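PDB 3GIP: N-acyl-D-glutamate deacylase from Bordetella bronchiseptica, which probably hydrolyses the amide bond of N-acyl-D-glutamate to release D-glutamate and a carboxylate, using zinc, as a member of the amidohydrolase superfamily. Local coordinates for residues K250-Q255 with P285-I290; T289-E294 with D300-T305. All coordinates share one frame; numbering follows the deposited sequence.

Interaction 1: K250-Q255 with P285-I290; sequences KCMMPQ and PGSSTI. With FMT (formic acid), chain D; FMT (formic acid), chain E.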
ATOM      1  N   LYS A 250     -10.302   8.956  -1.937  1.00 11.52           N
ATOM      2  CA  LYS A 250     -10.182  10.223  -2.641  1.00 12.78           C
ATOM      3  C   LYS A 250     -11.489  10.575  -3.335  1.00 12.88           C
ATOM      4  O   LYS A 250     -12.388   9.740  -3.453  1.00 13.41           O
ATOM      5  CB  LYS A 250      -9.110  10.092  -3.721  1.00 12.81           C
ATOM      6  CG  LYS A 250      -9.550   9.161  -4.861  1.00 15.39           C
ATOM      7  CD  LYS A 250      -8.497   9.019  -5.946  1.00 15.63           C
ATOM      8  CE  LYS A 250      -7.426   8.027  -5.558  1.00 19.21           C
ATOM      9  NZ  LYS A 250      -7.945   6.617  -5.525  1.00 11.81           N
ATOM     10  N   CYS A 251     -11.561  11.816  -3.806  1.00 12.48           N
ATOM     11  CA  CYS A 251     -12.706  12.326  -4.551  1.00 12.82           C
ATOM     12  C   CYS A 251     -12.134  12.953  -5.821  1.00 13.56           C
ATOM     13  O   CYS A 251     -11.467  13.990  -5.773  1.00 13.95           O
ATOM     14  CB  CYS A 251     -13.464  13.369  -3.730  1.00 12.94           C
ATOM     15  SG  CYS A 251     -14.237  12.681  -2.250  1.00 15.23           S
ATOM     16  N   MET A 252     -12.383  12.307  -6.956  1.00 12.97           N
ATOM     17  CA  MET A 252     -11.868  12.770  -8.239  1.00 13.48           C
ATOM     18  C   MET A 252     -12.822  13.677  -9.008  1.00 15.18           C
ATOM     19  O   MET A 252     -14.035  13.456  -9.011  1.00 15.55           O
ATOM     20  CB  MET A 252     -11.499  11.565  -9.106  1.00 14.96           C
ATOM     21  CG  MET A 252     -10.418  10.681  -8.490  1.00 13.87           C
ATOM     22  SD  MET A 252     -10.002   9.282  -9.559  1.00 15.01           S
ATOM     23  CE  MET A 252      -9.011  10.120 -10.815  1.00 13.77           C
ATOM     24  N   MET A 253     -12.240  14.678  -9.665  1.00 16.09           N
ATOM     25  CA  MET A 253     -12.950  15.681 -10.464  1.00 18.16           C
ATOM     26  C   MET A 253     -13.578  16.767  -9.588  1.00 16.99           C
ATOM     27  O   MET A 253     -14.196  16.483  -8.564  1.00 15.86           O
ATOM     28  CB  MET A 253     -13.992  15.014 -11.364  1.00 19.94           C
ATOM     29  CG  MET A 253     -13.368  14.027 -12.350  1.00 23.94           C
ATOM     30  SD  MET A 253     -14.525  13.365 -13.561  1.00 29.06           S
ATOM     31  CE  MET A 253     -14.433  14.598 -14.796  1.00 30.00           C
ATOM     32  N   PRO A 254     -13.423  18.037  -9.994  1.00 16.21           N
ATOM     33  CA  PRO A 254     -13.939  19.209  -9.280  1.00 17.03           C
ATOM     34  C   PRO A 254     -15.362  19.144  -8.740  1.00 16.36           C
ATOM     35  O   PRO A 254     -15.620  19.612  -7.636  1.00 16.58           O
ATOM     36  CB  PRO A 254     -13.761  20.334 -10.295  1.00 18.12           C
ATOM     37  CG  PRO A 254     -12.532  19.919 -11.027  1.00 21.16           C
ATOM     38  CD  PRO A 254     -12.783  18.446 -11.257  1.00 18.72           C
ATOM     39  N   GLN A 255     -16.283  18.575  -9.509  1.00 17.02           N
ATOM     40  CA  GLN A 255     -17.669  18.499  -9.061  1.00 17.08           C
ATOM     41  C   GLN A 255     -17.830  17.605  -7.837  1.00 16.73           C
ATOM     42  O   GLN A 255     -18.844  17.670  -7.144  1.00 17.76           O
ATOM     43  CB  GLN A 255     -18.582  17.988 -10.187  1.00 18.40           C
ATOM     44  CG  GLN A 255     -18.331  16.545 -10.599  1.00 18.37           C
ATOM     45  CD  GLN A 255     -17.347  16.420 -11.742  1.00 18.88           C
ATOM     46  OE1 GLN A 255     -16.490  17.282 -11.938  1.00 19.48           O
ATOM     47  NE2 GLN A 255     -17.458  15.333 -12.501  1.00 20.89           N
ATOM     48  N   PRO A 285      -2.384  14.876  -5.060  1.00 12.54           N
ATOM     49  CA  PRO A 285      -3.698  15.161  -5.641  1.00 12.74           C
ATOM     50  C   PRO A 285      -3.897  14.582  -7.041  1.00 12.28           C
ATOM     51  O   PRO A 285      -4.737  15.057  -7.800  1.00 12.13           O
ATOM     52  CB  PRO A 285      -3.737  16.679  -5.641  1.00 12.83           C
ATOM     53  CG  PRO A 285      -2.338  17.006  -6.040  1.00 12.84           C
ATOM     54  CD  PRO A 285      -1.497  16.048  -5.193  1.00 13.31           C
ATOM     55  N   GLY A 286      -3.106  13.570  -7.380  1.00 12.30           N
ATOM     56  CA  GLY A 286      -3.231  12.924  -8.672  1.00 12.64           C
ATOM     57  C   GLY A 286      -3.160  11.424  -8.468  1.00 12.04           C
ATOM     58  O   GLY A 286      -2.398  10.954  -7.627  1.00 11.90           O
ATOM     59  N   SER A 287      -3.963  10.675  -9.218  1.00 12.26           N
ATOM     60  CA  SER A 287      -3.971   9.221  -9.112  1.00 12.63           C
ATOM     61  C   SER A 287      -3.148   8.646 -10.255  1.00 12.59           C
ATOM     62  O   SER A 287      -2.654   9.384 -11.100  1.00 13.51           O
ATOM     63  CB  SER A 287      -5.406   8.699  -9.198  1.00 13.09           C
ATOM     64  OG  SER A 287      -5.953   8.940 -10.486  1.00 13.12           O
ATOM     65  N   SER A 288      -2.990   7.325 -10.281  1.00 12.89           N
ATOM     66  CA  SER A 288      -2.234   6.697 -11.356  1.00 11.71           C
ATOM     67  C   SER A 288      -2.654   5.246 -11.492  1.00 13.37           C
ATOM     68  O   SER A 288      -2.650   4.498 -10.523  1.00 13.60           O
ATOM     69  CB  SER A 288      -0.729   6.765 -11.085  1.00 13.38           C
ATOM     70  OG  SER A 288       0.004   6.241 -12.186  1.00 13.17           O
ATOM     71  N   THR A 289      -3.038   4.861 -12.699  1.00 13.89           N
ATOM     72  CA  THR A 289      -3.443   3.487 -12.948  1.00 14.54           C
ATOM     73  C   THR A 289      -3.454   3.278 -14.453  1.00 14.48           C
ATOM     74  O   THR A 289      -2.829   4.036 -15.190  1.00 14.04           O
ATOM     75  CB  THR A 289      -4.840   3.191 -12.339  1.00 16.08           C
ATOM     76  OG1 THR A 289      -5.146   1.799 -12.501  1.00 15.81           O
ATOM     77  CG2 THR A 289      -5.919   4.027 -13.010  1.00 15.11           C
ATOM     78  N   ILE A 290      -4.149   2.248 -14.915  1.00 15.23           N
ATOM     79  CA  ILE A 290      -4.203   1.985 -16.343  1.00 15.08           C
ATOM     80  C   ILE A 290      -4.859   3.143 -17.089  1.00 14.68           C
ATOM     81  O   ILE A 290      -5.661   3.890 -16.520  1.00 13.89           O
ATOM     82  CB  ILE A 290      -4.988   0.692 -16.628  1.00 15.83           C
ATOM     83  CG1 ILE A 290      -6.403   0.799 -16.053  1.00 18.40           C
ATOM     84  CG2 ILE A 290      -4.259  -0.485 -16.005  1.00 17.71           C
ATOM     85  CD1 ILE A 290      -7.294  -0.399 -16.364  1.00 19.05           C
TER
HETATM   86  C   FMT D 482      -5.070   5.330  -7.577  1.00 14.73           C
HETATM   87  O1  FMT D 482      -4.017   5.606  -8.097  1.00 13.65           O
HETATM   88  O2  FMT D 482      -5.463   5.992  -6.485  1.00 14.98           O
HETATM   89  C   FMT E 483      -7.914   6.217 -10.452  1.00 18.71           C
HETATM   90  O1  FMT E 483      -7.557   7.007 -11.291  1.00 17.66           O
HETATM   91  O2  FMT E 483      -8.914   5.370 -10.723  1.00 18.55           O
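The backbones of Lys-250 and Pro-285 stay 8.7 Å apart at their CA atoms, and those of Met-252 and Gly-286 are similarly separated; one formate bridges the gap and a second lies beside it. CE of Lys-250 lies 4.2 Å from CB of Ser-287. These segments line what is probably the active-site pocket at the mouth of the amidohydrolase barrel: loop 250-255 follows strand 243-246, and 285-290 runs into strand 287-290 of a small antiparallel sheet. Lys-250 bends at chi3 and chi4 (81° and 69°), which turns its ammonium group to the chain D formate, NZ donating to O2 of that formate at 2.7 Å. The same NZ forms a salt bridge with Glu-222 and a hydrogen bond with the backbone carbonyl of His-248, a residue that also binds the zinc, about 6 Å from the lysine side chain. O1 of the chain D formate receives the backbone N-H of Ser-288 at 3.0 Å, almost straight at 175°; Tyr-282 and Arg-376 also hydrogen-bond to it. Both formates probably come from the crystallisation liquor, but the chain D site, with Lys-250 and Arg-376 around it, is consistent with one able to hold a carboxylate. Met-252 runs out beside the chain E formate, which Arg-295 also holds; its bent end carries CE to within 3.3 Å of Ser-287 OG, the hydroxyl that donates to O1 of that formate at 2.6 Å.

Interaction 2: T289-E294 with D300-T305; sequences TILIPE and DDIRIT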
ATOM      1  N   THR A 289      -3.038   4.861 -12.699  1.00 13.89           N
ATOM      2  CA  THR A 289      -3.443   3.487 -12.948  1.00 14.54           C
ATOM      3  C   THR A 289      -3.454   3.278 -14.453  1.00 14.48           C
ATOM      4  O   THR A 289      -2.829   4.036 -15.190  1.00 14.04           O
ATOM      5  CB  THR A 289      -4.840   3.191 -12.339  1.00 16.08           C
ATOM      6  OG1 THR A 289      -5.146   1.799 -12.501  1.00 15.81           O
ATOM      7  CG2 THR A 289      -5.919   4.027 -13.010  1.00 15.11           C
ATOM      8  N   ILE A 290      -4.149   2.248 -14.915  1.00 15.23           N
ATOM      9  CA  ILE A 290      -4.203   1.985 -16.343  1.00 15.08           C
ATOM     10  C   ILE A 290      -4.859   3.143 -17.089  1.00 14.68           C
ATOM     11  O   ILE A 290      -5.661   3.890 -16.520  1.00 13.89           O
ATOM     12  CB  ILE A 290      -4.988   0.692 -16.628  1.00 15.83           C
ATOM     13  CG1 ILE A 290      -6.403   0.799 -16.053  1.00 18.40           C
ATOM     14  CG2 ILE A 290      -4.259  -0.485 -16.005  1.00 17.71           C
ATOM     15  CD1 ILE A 290      -7.294  -0.399 -16.364  1.00 19.05           C
ATOM     16  N   LEU A 291      -4.496   3.305 -18.355  1.00 14.16           N
ATOM     17  CA  LEU A 291      -5.074   4.360 -19.172  1.00 13.29           C
ATOM     18  C   LEU A 291      -6.500   3.955 -19.514  1.00 15.50           C
ATOM     19  O   LEU A 291      -6.743   2.855 -20.019  1.00 17.53           O
ATOM     20  CB  LEU A 291      -4.264   4.566 -20.455  1.00 12.85           C
ATOM     21  CG  LEU A 291      -4.810   5.629 -21.415  1.00 14.28           C
ATOM     22  CD1 LEU A 291      -4.851   6.983 -20.724  1.00 13.46           C
ATOM     23  CD2 LEU A 291      -3.926   5.698 -22.648  1.00 14.63           C
ATOM     24  N   ILE A 292      -7.440   4.849 -19.232  1.00 15.65           N
ATOM     25  CA  ILE A 292      -8.856   4.601 -19.482  1.00 16.54           C
ATOM     26  C   ILE A 292      -9.365   5.598 -20.521  1.00 17.73           C
ATOM     27  O   ILE A 292      -9.545   6.777 -20.230  1.00 17.31           O
ATOM     28  CB  ILE A 292      -9.646   4.742 -18.165  1.00 16.47           C
ATOM     29  CG1 ILE A 292      -9.107   3.735 -17.145  1.00 17.59           C
ATOM     30  CG2 ILE A 292     -11.129   4.522 -18.413  1.00 17.93           C
ATOM     31  CD1 ILE A 292      -9.552   3.988 -15.721  1.00 18.93           C
ATOM     32  N   PRO A 293      -9.594   5.132 -21.758  1.00 17.77           N
ATOM     33  CA  PRO A 293     -10.075   6.000 -22.835  1.00 17.75           C
ATOM     34  C   PRO A 293     -11.334   6.798 -22.509  1.00 17.86           C
ATOM     35  O   PRO A 293     -11.516   7.909 -23.010  1.00 18.24           O
ATOM     36  CB  PRO A 293     -10.289   5.026 -23.991  1.00 19.27           C
ATOM     37  CG  PRO A 293      -9.226   4.002 -23.754  1.00 19.41           C
ATOM     38  CD  PRO A 293      -9.340   3.770 -22.261  1.00 18.35           C
ATOM     39  N   GLU A 294     -12.196   6.238 -21.667  1.00 18.12           N
ATOM     40  CA  GLU A 294     -13.435   6.912 -21.300  1.00 20.01           C
ATOM     41  C   GLU A 294     -13.201   8.202 -20.517  1.00 19.15           C
ATOM     42  O   GLU A 294     -14.130   8.987 -20.319  1.00 20.04           O
ATOM     43  CB  GLU A 294     -14.332   5.972 -20.489  1.00 21.94           C
ATOM     44  CG  GLU A 294     -14.753   4.710 -21.237  1.00 26.27           C
ATOM     45  CD  GLU A 294     -13.823   3.534 -20.984  1.00 28.25           C
ATOM     46  OE1 GLU A 294     -12.610   3.653 -21.247  1.00 27.60           O
ATOM     47  OE2 GLU A 294     -14.313   2.483 -20.518  1.00 33.56           O
ATOM     48  N   ASP A 300      -8.436  16.599 -17.880  1.00 15.25           N
ATOM     49  CA  ASP A 300      -7.360  17.196 -18.658  1.00 14.37           C
ATOM     50  C   ASP A 300      -6.005  16.785 -18.090  1.00 12.65           C
ATOM     51  O   ASP A 300      -5.908  16.283 -16.967  1.00 13.00           O
ATOM     52  CB  ASP A 300      -7.460  18.727 -18.662  1.00 15.31           C
ATOM     53  CG  ASP A 300      -8.576  19.244 -19.553  1.00 17.28           C
ATOM     54  OD1 ASP A 300      -8.985  18.530 -20.495  1.00 19.19           O
ATOM     55  OD2 ASP A 300      -9.029  20.385 -19.322  1.00 16.67           O
ATOM     56  N   ASP A 301      -4.964  17.001 -18.884  1.00 12.91           N
ATOM     57  CA  ASP A 301      -3.595  16.679 -18.503  1.00 12.73           C
ATOM     58  C   ASP A 301      -3.315  15.222 -18.161  1.00 12.82           C
ATOM     59  O   ASP A 301      -2.451  14.925 -17.335  1.00 12.12           O
ATOM     60  CB  ASP A 301      -3.128  17.586 -17.356  1.00 12.60           C
ATOM     61  CG  ASP A 301      -2.767  18.987 -17.836  1.00 14.44           C
ATOM     62  OD1 ASP A 301      -2.869  19.232 -19.052  1.00 14.00           O
ATOM     63  OD2 ASP A 301      -2.381  19.840 -17.007  1.00 15.98           O
ATOM     64  N   ILE A 302      -4.041  14.306 -18.797  1.00 13.34           N
ATOM     65  CA  ILE A 302      -3.780  12.891 -18.575  1.00 13.51           C
ATOM     66  C   ILE A 302      -2.347  12.713 -19.080  1.00 12.73           C
ATOM     67  O   ILE A 302      -2.040  13.044 -20.227  1.00 13.54           O
ATOM     68  CB  ILE A 302      -4.763  12.011 -19.382  1.00 14.07           C
ATOM     69  CG1 ILE A 302      -6.156  12.102 -18.749  1.00 13.42           C
ATOM     70  CG2 ILE A 302      -4.282  10.559 -19.406  1.00 13.50           C
ATOM     71  CD1 ILE A 302      -7.257  11.442 -19.579  1.00 12.44           C
ATOM     72  N   ARG A 303      -1.465  12.219 -18.216  1.00 13.56           N
ATOM     73  CA  ARG A 303      -0.062  12.052 -18.576  1.00 12.57           C
ATOM     74  C   ARG A 303       0.326  10.580 -18.559  1.00 13.09           C
ATOM     75  O   ARG A 303       0.131   9.889 -17.566  1.00 12.80           O
ATOM     76  CB  ARG A 303       0.825  12.857 -17.613  1.00 14.02           C
ATOM     77  CG  ARG A 303       2.283  12.915 -18.032  1.00 15.95           C
ATOM     78  CD  ARG A 303       3.155  13.629 -17.009  1.00 15.82           C
ATOM     79  NE  ARG A 303       3.079  15.086 -17.101  1.00 15.97           N
ATOM     80  CZ  ARG A 303       3.766  15.906 -16.309  1.00 18.33           C
ATOM     81  NH1 ARG A 303       4.564  15.398 -15.378  1.00 18.27           N
ATOM     82  NH2 ARG A 303       3.676  17.224 -16.453  1.00 14.89           N
ATOM     83  N   ILE A 304       0.885  10.113 -19.669  1.00 11.44           N
ATOM     84  CA  ILE A 304       1.268   8.713 -19.805  1.00 12.35           C
ATOM     85  C   ILE A 304       2.420   8.286 -18.896  1.00 12.20           C
ATOM     86  O   ILE A 304       3.423   8.983 -18.771  1.00 12.71           O
ATOM     87  CB  ILE A 304       1.623   8.408 -21.282  1.00 12.70           C
ATOM     88  CG1 ILE A 304       0.460   8.841 -22.188  1.00 12.19           C
ATOM     89  CG2 ILE A 304       1.919   6.925 -21.467  1.00 12.65           C
ATOM     90  CD1 ILE A 304      -0.896   8.240 -21.812  1.00 13.38           C
ATOM     91  N   THR A 305       2.257   7.132 -18.253  1.00 12.13           N
ATOM     92  CA  THR A 305       3.282   6.585 -17.366  1.00 12.05           C
ATOM     93  C   THR A 305       4.016   5.431 -18.047  1.00 13.34           C
ATOM     94  O   THR A 305       5.148   5.097 -17.689  1.00 14.58           O
ATOM     95  CB  THR A 305       2.665   6.075 -16.052  1.00 13.07           C
ATOM     96  OG1 THR A 305       1.568   5.203 -16.344  1.00 11.32           O
ATOM     97  CG2 THR A 305       2.163   7.243 -15.218  1.00 12.60           C
TER
HETATM   98  O   HOH W   1       0.336   4.042 -14.155  1.00 18.55           O
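Leu-291 reaches across to Ile-302 and Ile-304 with one methyl for each, making a small apolar cluster beside the three-stranded antiparallel sheet of strands 287-290, 339-343 and 303-307, where the first of these ends and the last begins. The first branch, CD1, meets CG2 of Ile-302 at 3.9 Å, the two side chains crossing at about a right angle. The second, CD2, meets CD1 of Ile-304 at 4.0 Å. With CG anti to the backbone N of Leu-291 (chi1 178°), the isobutyl group extends from the chain and its fork opens onto both isoleucines. Ile-304 arrives differently: its bond from CA to CB does not aim at Leu-291, and the bent CG1 arm (chi2 -55°) brings the terminal methyl in.

Around this cluster, strand 339-343 lies between the two edge strands, and Ala-341 touches both Leu-291 and Ile-302. Helix 329-336 covers Leu-291 through Ala-333 and Leu-336, the latter also reaching Ile-304, while Leu-318 and Ile-321 of helix 318-325 pack on the isoleucines. Backbone bonds of Leu-291, just past its strand, with Ala-339 and of Arg-303 with Ile-342 tie both segments to the central strand. Beside the apolar patch a water joins the segments: it lies 2.8 Å from OG1 of Thr-305 and makes a weak 3.3 Å hydrogen bond to the carbonyl O of Thr-289.

In the fold
From the N terminus, the chain leaves strand 243-246 of the barrel and enters loop 250-255, passes through helix 260-272 and strand 277-281, then returns at 285-290, where interaction 1 closes this long loop beside the zinc. It continues directly into 289-294, and interaction 2 closes a much shorter excursion, to 300-305. The two loops follow in series, neither nested nor crossed, and share Thr-289 and Ile-290. Strand 287-290, an edge of the small sheet, thus has its start at the metal pocket and leads at its other end into the apolar contact with helices 318-325 and 329-336. Ser-288 OG packs on Thr-305 CG2 at 3.9 Å, joining the contacts directly.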